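Local coordinates for solute-binding protein (Thermoactinomyces vulgaris, PDB 2ZYO), which binds cyclodextrins and linear maltodextrins, here maltotetraose, and probably hands them to a membrane transporter for uptake, at residues D76-P81 with G92-I97; Q152-N157 with Q216-E221; W360-N365 with K386-K391. One frame throughout, in Å; residues are numbered along the deposited sequence.

Contact 1: residues D76-P81 with G92-I97; sequences DLVTWP and GLLQPI
Leu-94 pushes its isobutyl end against Val-78 and Trp-80, joining two strands of the mixed sheet in a periplasmic binding protein fold. Helix 85-90 lies in the connection between strand 77-81 and the short, weakly bonded strand 94-95, both of which pair antiparallel with strand 278-287. The nearest CA atoms, Val-78 CA and Leu-94 CA, are 9.2 Å apart, too far for backbone pairing between the two segments.

The contact is therefore made by apolar side chains alone. Leu-94 CD2 reaches Val-78 CG2 at 3.9 Å, the two side chains meeting at a slant. The same methyl also touches the far end of the indole, 3.9 Å from Trp-80 CH2. With CG anti to the carbonyl carbon (chi1 -55°), Leu-94 brings CD2 into the angle between valine and indole and CD1 against the indole. Trp-80 and Leu-94 run past one another in opposite senses, and it is the six-membered part of the indole, through CZ2 and CH2, that meets the leucine.

Further packing encloses the group. Tyr-285 of strand 278-287 touches Val-78 and Leu-94, and its ring meets the Trp-80 ring with the planes at about 55°. Helix 61-71 adds Gln-61 against Val-78, and Gln-62 against both Trp-80 and Leu-93.

Gly-92 ends helix 85-90 in a Schellman motif with positive phi, and the chain then leads into Leu-94, which makes the contact. Polar bonds lie at the margins: Asp-76 OD2 accepts from Val-22 N and Thr-79 N donates to Gln-61 OE1. At the indole, the other leucine methyl, Leu-94 CD1, sits 3.9 Å from Trp-80 CZ2, approaching the ring obliquely.

Contact 2: residues Q152-N157 with Q216-E221; sequences QYAKAN and QKWFTE
Glu-221 and Lys-155 carry most of the surface buried here, where the C-terminal end of helix 206-220 comes up beside helix 147-157. Their side chains lie side by side and point the same way, so the aliphatic part of the lysine runs along the glutamate: Lys-155 CD is 3.5 Å from Glu-221 OE1 and 4.1 Å from Glu-221 CB. A bend at chi3 (-68°) turns the end of the lysine, leaving a long salt bridge of 3.9 Å between Lys-155 NZ and Glu-221 OE1. Water 1 closes this gap, accepting from Lys-155 NZ at 2.8 Å and donating to Glu-221 OE1 at 2.5 Å. Replacing Lys-155 by an alanine removes the long aliphatic arm and its ammonium, which would probably leave Glu-221 without its charge partner and the bridging water without this donor.

Deeper in, Ala-154 supplies a small methyl that meets the six-membered part of the Trp-218 indole, Ala-154 CB lying 3.7 Å from Trp-218 CZ3. The tryptophan leaves its backbone pointing away from helix 147-157, yet the indole swings back far enough to touch it. Its NE1 is hydrogen-bonded to Tyr-147 OH, and Phe-151 and Phe-169 meet it edge-to-face; Val-167 of strand 165-169 touches both Ala-154 and Trp-218, backing the two helices.

The pairing is thus layered, hydrophobic on the inside and ionic at the rim. Because the charges meet chiefly through water, the bridge probably contributes less than a direct contact would, while the Ala-154 to Trp-218 contact probably does more to set how near the helices come.

Contact 3: residues W360-N365 with K386-K391; sequences WEPINN and KIMKEK. With GLC (alpha-D-glucopyranose), chain B.
Pro-362 presses its ring against helix 377-394, where Pro-362 CG packs 3.6 Å from Ile-387 CG2 and 4.0 Å from Met-388 CG. Beside it, Met-388 stretches out beyond CG (chi2 171°) and lays its CE methyl 3.8 Å from Ile-363 CB. These apolar contacts join two nearly antiparallel helix segments, 171° between directions and 9.1 Å between axes. A proline is well tolerated at this place, in the first turn of helix 360-371, where its missing N-H breaks no helical bond.

Next outward, Leu-203 touches both Ile-363 and Met-388, and Ile-201 lies on Met-388. At the rim, water 2 donates to Glu-361 OE1 and accepts weakly from Lys-391 NZ, linking opposite charges across the helices.

Trp-360 points away from helix 377-394 and into the glycan pocket. The glucose lies over one face of its indole, with GLC C4 3.4 Å above the plane, offset toward the rim. One turn on, Asn-364 ND2 gives GLC O6 a weak hydrogen bond of 3.0 Å, while Asn-364 OD1 accepts from Phe-174 N, which fixes the rotation of the amide. Asn-173 OD1 also binds this sugar.

Helix 360-371 is thus two-sided: greasy packing grips it from behind, while its other side offers the sugar an aromatic surface and an amide, the usual chemistry of carbohydrate recognition.

From the N terminus the three contacts close in series, none nesting in or crossing another. Contact 1 closes a short loop of ten residues holding helix 85-90, and ties two strands of the mixed sheet together. Contact 2 follows much further on, spanning 58 residues and joining helix 147-157 to helix 206-220; its centre lies about 44 Å from that of contact 1, on the opposite side of the chain's centre. Contact 3 closes last, over 20 residues, pairing helices 360-371 and 377-394 beside the bound glycan. Helix 360-371 links the last two, since its later residues Val-370 and Ala-371 touch Gln-216 and Phe-219 of contact 2.

Contact 1: residues D76-P81 with G92-I97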
loop_
_atom_site.group_PDB
_atom_site.type_symbol
_atom_site.label_atom_id
_atom_site.label_comp_id
_atom_site.label_asym_id
_atom_site.label_seq_id
_atom_site.Cartn_x
_atom_site.Cartn_y
_atom_site.Cartn_z
ATOM N N ASP A 76 -16.483 11.502 -12.963
ATOM C CA ASP A 76 -17.283 10.304 -12.750
ATOM C C ASP A 76 -16.439 9.233 -12.071
ATOM O O ASP A 76 -16.894 8.573 -11.132
ATOM C CB ASP A 76 -17.854 9.800 -14.073
ATOM C CG ASP A 76 -18.801 10.798 -14.705
ATOM O OD1 ASP A 76 -19.944 10.918 -14.222
ATOM O OD2 ASP A 76 -18.399 11.471 -15.678
ATOM N N LEU A 77 -15.204 9.080 -12.543
ATOM C CA LEU A 77 -14.266 8.133 -11.951
ATOM C C LEU A 77 -13.079 8.861 -11.340
ATOM O O LEU A 77 -12.503 9.758 -11.957
ATOM C CB LEU A 77 -13.785 7.108 -12.987
ATOM C CG LEU A 77 -14.818 6.215 -13.689
ATOM C CD1 LEU A 77 -14.101 5.186 -14.544
ATOM C CD2 LEU A 77 -15.757 5.526 -12.702
ATOM N N VAL A 78 -12.737 8.466 -10.117
ATOM C CA VAL A 78 -11.619 9.044 -9.374
ATOM C C VAL A 78 -10.719 7.925 -8.855
ATOM O O VAL A 78 -11.088 6.749 -8.907
ATOM C CB VAL A 78 -12.106 9.923 -8.192
ATOM C CG1 VAL A 78 -12.812 11.177 -8.708
ATOM C CG2 VAL A 78 -13.026 9.129 -7.264
ATOM N N THR A 79 -9.539 8.290 -8.360
ATOM C CA THR A 79 -8.569 7.305 -7.896
ATOM C C THR A 79 -7.655 7.843 -6.796
ATOM O O THR A 79 -7.200 8.984 -6.858
ATOM C CB THR A 79 -7.737 6.722 -9.079
ATOM O OG1 THR A 79 -6.827 5.729 -8.596
ATOM C CG2 THR A 79 -6.969 7.809 -9.822
ATOM N N TRP A 80 -7.423 7.006 -5.784
ATOM C CA TRP A 80 -6.466 7.274 -4.702
ATOM C C TRP A 80 -6.171 5.983 -3.932
ATOM O O TRP A 80 -6.932 5.019 -4.038
ATOM C CB TRP A 80 -6.956 8.385 -3.758
ATOM C CG TRP A 80 -8.336 8.208 -3.186
ATOM C CD1 TRP A 80 -8.708 7.362 -2.179
ATOM C CD2 TRP A 80 -9.517 8.928 -3.562
ATOM N NE1 TRP A 80 -10.052 7.500 -1.915
ATOM C CE2 TRP A 80 -10.573 8.450 -2.754
ATOM C CE3 TRP A 80 -9.789 9.915 -4.518
ATOM C CZ2 TRP A 80 -11.881 8.936 -2.865
ATOM C CZ3 TRP A 80 -11.087 10.401 -4.623
ATOM C CH2 TRP A 80 -12.117 9.909 -3.804
ATOM N N PRO A 81 -5.052 5.945 -3.176
ATOM C CA PRO A 81 -4.771 4.786 -2.319
ATOM C C PRO A 81 -5.943 4.452 -1.390
ATOM O O PRO A 81 -6.578 5.357 -0.840
ATOM C CB PRO A 81 -3.549 5.241 -1.518
ATOM C CG PRO A 81 -2.865 6.213 -2.417
ATOM C CD PRO A 81 -3.972 6.949 -3.107
ATOM N N GLY A 92 -19.786 10.563 2.095
ATOM C CA GLY A 92 -20.685 10.468 0.945
ATOM C C GLY A 92 -20.090 10.955 -0.362
ATOM O O GLY A 92 -20.814 11.438 -1.234
ATOM N N LEU A 93 -18.772 10.830 -0.497
ATOM C CA LEU A 93 -18.076 11.205 -1.728
ATOM C C LEU A 93 -18.223 10.151 -2.814
ATOM O O LEU A 93 -18.210 10.469 -4.007
ATOM C CB LEU A 93 -16.586 11.435 -1.464
ATOM C CG LEU A 93 -16.108 12.842 -1.106
ATOM C CD1 LEU A 93 -14.604 12.832 -0.953
ATOM C CD2 LEU A 93 -16.524 13.846 -2.169
ATOM N N LEU A 94 -18.351 8.898 -2.390
ATOM C CA LEU A 94 -18.388 7.771 -3.311
ATOM C C LEU A 94 -19.682 6.985 -3.178
ATOM O O LEU A 94 -20.292 6.950 -2.109
ATOM C CB LEU A 94 -17.196 6.840 -3.064
ATOM C CG LEU A 94 -15.788 7.444 -3.116
ATOM C CD1 LEU A 94 -14.765 6.386 -2.764
ATOM C CD2 LEU A 94 -15.481 8.066 -4.478
ATOM N N GLN A 95 -20.097 6.368 -4.279
ATOM C CA GLN A 95 -21.225 5.442 -4.264
ATOM C C GLN A 95 -20.725 4.052 -4.642
ATOM O O GLN A 95 -19.721 3.929 -5.350
ATOM C CB GLN A 95 -22.334 5.911 -5.210
ATOM C CG GLN A 95 -21.921 6.071 -6.662
ATOM C CD GLN A 95 -23.090 6.429 -7.555
ATOM O OE1 GLN A 95 -24.086 5.706 -7.607
ATOM N NE2 GLN A 95 -22.974 7.543 -8.267
ATOM N N PRO A 96 -21.408 2.994 -4.165
ATOM C CA PRO A 96 -20.948 1.642 -4.482
ATOM C C PRO A 96 -21.023 1.351 -5.974
ATOM O O PRO A 96 -21.818 1.970 -6.686
ATOM C CB PRO A 96 -21.947 0.747 -3.742
ATOM C CG PRO A 96 -22.570 1.619 -2.715
ATOM C CD PRO A 96 -22.614 2.977 -3.320
ATOM N N ILE A 97 -20.185 0.431 -6.444
ATOM C CA ILE A 97 -20.344 -0.099 -7.792
ATOM C C ILE A 97 -21.144 -1.393 -7.737
ATOM O O ILE A 97 -21.085 -2.135 -6.752
ATOM C CB ILE A 97 -18.999 -0.310 -8.536
ATOM C CG1 ILE A 97 -18.052 -1.219 -7.744
ATOM C CG2 ILE A 97 -18.351 1.038 -8.845
ATOM C CD1 ILE A 97 -16.924 -1.815 -8.588
#

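Contact 2: residues Q152-N157 with Q216-E221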
loop_
_atom_site.group_PDB
_atom_site.type_symbol
_atom_site.label_atom_id
_atom_site.label_comp_id
_atom_site.label_asym_id
_atom_site.label_seq_id
_atom_site.Cartn_x
_atom_site.Cartn_y
_atom_site.Cartn_z
ATOM N N GLN A 152 20.411 -12.469 12.197
ATOM C CA GLN A 152 21.809 -12.842 12.422
ATOM C C GLN A 152 22.723 -12.136 11.418
ATOM O O GLN A 152 23.767 -11.593 11.790
ATOM C CB GLN A 152 21.984 -14.367 12.347
ATOM C CG GLN A 152 23.436 -14.860 12.453
ATOM C CD GLN A 152 24.134 -14.418 13.730
ATOM O OE1 GLN A 152 23.532 -14.375 14.803
ATOM N NE2 GLN A 152 25.416 -14.093 13.617
ATOM N N TYR A 153 22.307 -12.139 10.153
ATOM C CA TYR A 153 23.015 -11.443 9.080
ATOM C C TYR A 153 23.175 -9.953 9.395
ATOM O O TYR A 153 24.236 -9.379 9.168
ATOM C CB TYR A 153 22.277 -11.648 7.752
ATOM C CG TYR A 153 22.997 -11.121 6.528
ATOM C CD1 TYR A 153 23.952 -11.896 5.870
ATOM C CD2 TYR A 153 22.708 -9.858 6.016
ATOM C CE1 TYR A 153 24.613 -11.417 4.741
ATOM C CE2 TYR A 153 23.364 -9.369 4.891
ATOM C CZ TYR A 153 24.313 -10.152 4.258
ATOM O OH TYR A 153 24.957 -9.671 3.141
ATOM N N ALA A 154 22.121 -9.335 9.928
ATOM C CA ALA A 154 22.177 -7.929 10.331
ATOM C C ALA A 154 23.134 -7.710 11.507
ATOM O O ALA A 154 23.948 -6.786 11.486
ATOM C CB ALA A 154 20.787 -7.410 10.663
ATOM N N LYS A 155 23.040 -8.564 12.523
ATOM C CA LYS A 155 23.923 -8.481 13.689
ATOM C C LYS A 155 25.396 -8.614 13.309
ATOM O O LYS A 155 26.249 -7.906 13.844
ATOM C CB LYS A 155 23.569 -9.552 14.719
ATOM C CG LYS A 155 22.283 -9.292 15.483
ATOM C CD LYS A 155 22.178 -10.195 16.706
ATOM C CE LYS A 155 22.002 -11.657 16.312
ATOM N NZ LYS A 155 21.908 -12.556 17.493
ATOM N N ALA A 156 25.680 -9.521 12.379
ATOM C CA ALA A 156 27.053 -9.785 11.956
ATOM C C ALA A 156 27.618 -8.691 11.047
ATOM O O ALA A 156 28.799 -8.364 11.134
ATOM C CB ALA A 156 27.145 -11.145 11.276
ATOM N N ASN A 157 26.764 -8.118 10.198
ATOM C CA ASN A 157 27.221 -7.246 9.111
ATOM C C ASN A 157 26.951 -5.742 9.259
ATOM O O ASN A 157 27.499 -4.941 8.497
ATOM C CB ASN A 157 26.674 -7.748 7.768
ATOM C CG ASN A 157 27.206 -9.121 7.397
ATOM O OD1 ASN A 157 26.450 -10.089 7.310
ATOM N ND2 ASN A 157 28.511 -9.212 7.184
ATOM N N GLN A 216 12.777 -3.292 18.965
ATOM C CA GLN A 216 13.840 -2.894 19.885
ATOM C C GLN A 216 15.177 -3.554 19.549
ATOM O O GLN A 216 16.221 -2.901 19.582
ATOM C CB GLN A 216 13.434 -3.217 21.324
ATOM C CG GLN A 216 14.366 -2.649 22.385
ATOM C CD GLN A 216 13.900 -2.961 23.791
ATOM O OE1 GLN A 216 13.528 -4.096 24.099
ATOM N NE2 GLN A 216 13.920 -1.954 24.657
ATOM N N LYS A 217 15.134 -4.844 19.214
ATOM C CA LYS A 217 16.339 -5.608 18.877
ATOM C C LYS A 217 17.099 -5.039 17.679
ATOM O O LYS A 217 18.325 -5.148 17.607
ATOM C CB LYS A 217 15.993 -7.078 18.641
ATOM C CG LYS A 217 15.746 -7.865 19.922
ATOM C CD LYS A 217 15.111 -9.221 19.640
ATOM C CE LYS A 217 16.058 -10.161 18.909
ATOM N NZ LYS A 217 15.354 -11.402 18.482
ATOM N N TRP A 218 16.376 -4.425 16.746
ATOM C CA TRP A 218 17.003 -3.805 15.581
ATOM C C TRP A 218 17.902 -2.629 15.957
ATOM O O TRP A 218 18.843 -2.303 15.237
ATOM C CB TRP A 218 15.950 -3.391 14.549
ATOM C CG TRP A 218 15.512 -4.548 13.716
ATOM C CD1 TRP A 218 14.419 -5.339 13.921
ATOM C CD2 TRP A 218 16.178 -5.072 12.560
ATOM N NE1 TRP A 218 14.354 -6.318 12.955
ATOM C CE2 TRP A 218 15.422 -6.176 12.108
ATOM C CE3 TRP A 218 17.334 -4.708 11.856
ATOM C CZ2 TRP A 218 15.786 -6.926 10.984
ATOM C CZ3 TRP A 218 17.697 -5.456 10.737
ATOM C CH2 TRP A 218 16.923 -6.552 10.314
ATOM N N PHE A 219 17.624 -2.020 17.106
ATOM C CA PHE A 219 18.409 -0.887 17.581
ATOM C C PHE A 219 19.433 -1.293 18.641
ATOM O O PHE A 219 20.544 -0.764 18.661
ATOM C CB PHE A 219 17.484 0.234 18.069
ATOM C CG PHE A 219 16.603 0.787 16.985
ATOM C CD1 PHE A 219 17.073 1.784 16.137
ATOM C CD2 PHE A 219 15.319 0.284 16.785
ATOM C CE1 PHE A 219 16.272 2.287 15.118
ATOM C CE2 PHE A 219 14.510 0.783 15.765
ATOM C CZ PHE A 219 14.986 1.784 14.931
ATOM N N THR A 220 19.067 -2.248 19.493
ATOM C CA THR A 220 19.948 -2.709 20.575
ATOM C C THR A 220 20.963 -3.771 20.139
ATOM O O THR A 220 22.054 -3.863 20.711
ATOM C CB THR A 220 19.146 -3.260 21.770
ATOM O OG1 THR A 220 18.322 -4.349 21.332
ATOM C CG2 THR A 220 18.273 -2.173 22.392
ATOM N N GLU A 221 20.602 -4.577 19.141
ATOM C CA GLU A 221 21.475 -5.659 18.670
ATOM C C GLU A 221 21.971 -5.473 17.234
ATOM O O GLU A 221 23.118 -5.802 16.924
ATOM C CB GLU A 221 20.779 -7.017 18.804
ATOM C CG GLU A 221 20.457 -7.434 20.236
ATOM C CD GLU A 221 19.837 -8.819 20.317
ATOM O OE1 GLU A 221 20.184 -9.688 19.487
ATOM O OE2 GLU A 221 19.003 -9.044 21.218
HETATM O O HOH W 1 19.487 -11.993 18.780
#

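Contact 3: residues W360-N365 with K386-K391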
loop_
_atom_site.group_PDB
_atom_site.type_symbol
_atom_site.label_atom_id
_atom_site.label_comp_id
_atom_site.label_asym_id
_atom_site.label_seq_id
_atom_site.Cartn_x
_atom_site.Cartn_y
_atom_site.Cartn_z
ATOM N N TRP A 360 -1.035 6.375 13.043
ATOM C CA TRP A 360 0.349 6.460 12.561
ATOM C C TRP A 360 1.277 7.278 13.460
ATOM O O TRP A 360 2.343 6.797 13.844
ATOM C CB TRP A 360 0.406 6.995 11.125
ATOM C CG TRP A 360 -0.349 6.169 10.128
ATOM C CD1 TRP A 360 -1.516 6.504 9.508
ATOM C CD2 TRP A 360 0.008 4.869 9.636
ATOM N NE1 TRP A 360 -1.910 5.500 8.656
ATOM C CE2 TRP A 360 -0.994 4.482 8.718
ATOM C CE3 TRP A 360 1.076 3.994 9.883
ATOM C CZ2 TRP A 360 -0.960 3.257 8.039
ATOM C CZ3 TRP A 360 1.108 2.774 9.209
ATOM C CH2 TRP A 360 0.096 2.418 8.299
ATOM N N GLU A 361 0.876 8.506 13.789
ATOM C CA GLU A 361 1.720 9.408 14.583
ATOM C C GLU A 361 2.124 8.816 15.949
ATOM O O GLU A 361 3.319 8.693 16.223
ATOM C CB GLU A 361 1.068 10.794 14.729
ATOM C CG GLU A 361 1.932 11.845 15.429
ATOM C CD GLU A 361 1.170 13.126 15.746
ATOM O OE1 GLU A 361 0.297 13.526 14.945
ATOM O OE2 GLU A 361 1.447 13.737 16.800
ATOM N N PRO A 362 1.139 8.444 16.797
ATOM C CA PRO A 362 1.448 7.843 18.103
ATOM C C PRO A 362 2.243 6.535 18.028
ATOM O O PRO A 362 3.158 6.336 18.828
ATOM C CB PRO A 362 0.065 7.585 18.717
ATOM C CG PRO A 362 -0.862 8.459 17.973
ATOM C CD PRO A 362 -0.315 8.590 16.601
ATOM N N ILE A 363 1.903 5.654 17.088
ATOM C CA ILE A 363 2.613 4.373 16.990
ATOM C C ILE A 363 4.062 4.546 16.520
ATOM O O ILE A 363 4.959 3.849 17.002
ATOM C CB ILE A 363 1.842 3.291 16.159
ATOM C CG1 ILE A 363 2.440 1.893 16.385
ATOM C CG2 ILE A 363 1.808 3.632 14.673
ATOM C CD1 ILE A 363 2.273 1.365 17.799
ATOM N N ASN A 364 4.282 5.479 15.595
ATOM C CA ASN A 364 5.633 5.774 15.121
ATOM C C ASN A 364 6.472 6.456 16.194
ATOM O O ASN A 364 7.659 6.163 16.334
ATOM C CB ASN A 364 5.601 6.601 13.833
ATOM C CG ASN A 364 5.065 5.816 12.649
ATOM O OD1 ASN A 364 5.084 4.582 12.643
ATOM N ND2 ASN A 364 4.577 6.529 11.639
ATOM N N ASN A 365 5.847 7.354 16.954
ATOM C CA ASN A 365 6.502 7.969 18.105
ATOM C C ASN A 365 6.917 6.915 19.125
ATOM O O ASN A 365 8.016 6.977 19.677
ATOM C CB ASN A 365 5.594 9.017 18.756
ATOM C CG ASN A 365 5.461 10.280 17.923
ATOM O OD1 ASN A 365 6.121 10.443 16.896
ATOM N ND2 ASN A 365 4.599 11.186 18.368
ATOM N N LYS A 386 -3.225 5.073 24.416
ATOM C CA LYS A 386 -3.935 6.133 25.138
ATOM C C LYS A 386 -4.122 7.376 24.260
ATOM O O LYS A 386 -5.213 7.948 24.206
ATOM C CB LYS A 386 -3.196 6.491 26.438
ATOM C CG LYS A 386 -3.896 7.532 27.319
ATOM C CD LYS A 386 -5.255 7.042 27.821
ATOM C CE LYS A 386 -5.958 8.102 28.662
ATOM N NZ LYS A 386 -6.262 9.352 27.902
ATOM N N ILE A 387 -3.053 7.772 23.571
ATOM C CA ILE A 387 -3.080 8.917 22.660
ATOM C C ILE A 387 -4.044 8.699 21.489
ATOM O O ILE A 387 -4.825 9.592 21.151
ATOM C CB ILE A 387 -1.653 9.269 22.158
ATOM C CG1 ILE A 387 -0.834 9.886 23.296
ATOM C CG2 ILE A 387 -1.711 10.216 20.965
ATOM C CD1 ILE A 387 0.665 9.932 23.046
ATOM N N MET A 388 -3.997 7.507 20.893
ATOM C CA MET A 388 -4.900 7.140 19.795
ATOM C C MET A 388 -6.362 7.291 20.177
ATOM O O MET A 388 -7.142 7.911 19.453
ATOM C CB MET A 388 -4.675 5.690 19.377
ATOM C CG MET A 388 -3.405 5.438 18.631
ATOM S SD MET A 388 -3.167 3.668 18.465
ATOM C CE MET A 388 -1.404 3.642 18.156
ATOM N N LYS A 389 -6.718 6.712 21.322
ATOM C CA LYS A 389 -8.105 6.641 21.770
ATOM C C LYS A 389 -8.691 8.016 22.076
ATOM O O LYS A 389 -9.893 8.233 21.911
ATOM C CB LYS A 389 -8.227 5.703 22.973
ATOM C CG LYS A 389 -7.850 4.260 22.646
ATOM C CD LYS A 389 -7.896 3.352 23.866
ATOM C CE LYS A 389 -9.297 2.830 24.130
ATOM N NZ LYS A 389 -9.818 2.001 23.003
ATOM N N GLU A 390 -7.834 8.939 22.512
ATOM C CA GLU A 390 -8.234 10.330 22.706
ATOM C C GLU A 390 -8.465 11.013 21.357
ATOM O O GLU A 390 -9.446 11.738 21.190
ATOM C CB GLU A 390 -7.185 11.094 23.520
ATOM C CG GLU A 390 -7.653 12.465 24.008
ATOM C CD GLU A 390 -6.558 13.253 24.700
ATOM O OE1 GLU A 390 -5.544 13.577 24.043
ATOM O OE2 GLU A 390 -6.715 13.559 25.901
ATOM N N LYS A 391 -7.561 10.767 20.407
ATOM C CA LYS A 391 -7.631 11.361 19.068
ATOM C C LYS A 391 -8.817 10.856 18.246
ATOM O O LYS A 391 -9.356 11.588 17.412
ATOM C CB LYS A 391 -6.324 11.123 18.299
ATOM C CG LYS A 391 -5.139 11.981 18.760
ATOM C CD LYS A 391 -5.241 13.435 18.292
ATOM C CE LYS A 391 -4.845 13.598 16.826
ATOM N NZ LYS A 391 -4.819 15.028 16.407
HETATM C C1 GLC B . 2.105 4.794 5.250
HETATM C C2 GLC B . 0.731 5.466 5.247
HETATM C C3 GLC B . 0.840 6.878 5.817
HETATM C C4 GLC B . 1.470 6.837 7.211
HETATM C C5 GLC B . 2.815 6.103 7.156
HETATM C C6 GLC B . 3.431 5.909 8.526
HETATM O O2 GLC B . 0.231 5.525 3.920
HETATM O O3 GLC B . -0.448 7.470 5.885
HETATM O O4 GLC B . 1.669 8.161 7.686
HETATM O O5 GLC B . 2.649 4.791 6.570
HETATM O O6 GLC B . 4.721 6.496 8.593
HETATM O O HOH W 2 -1.548 15.096 16.788
#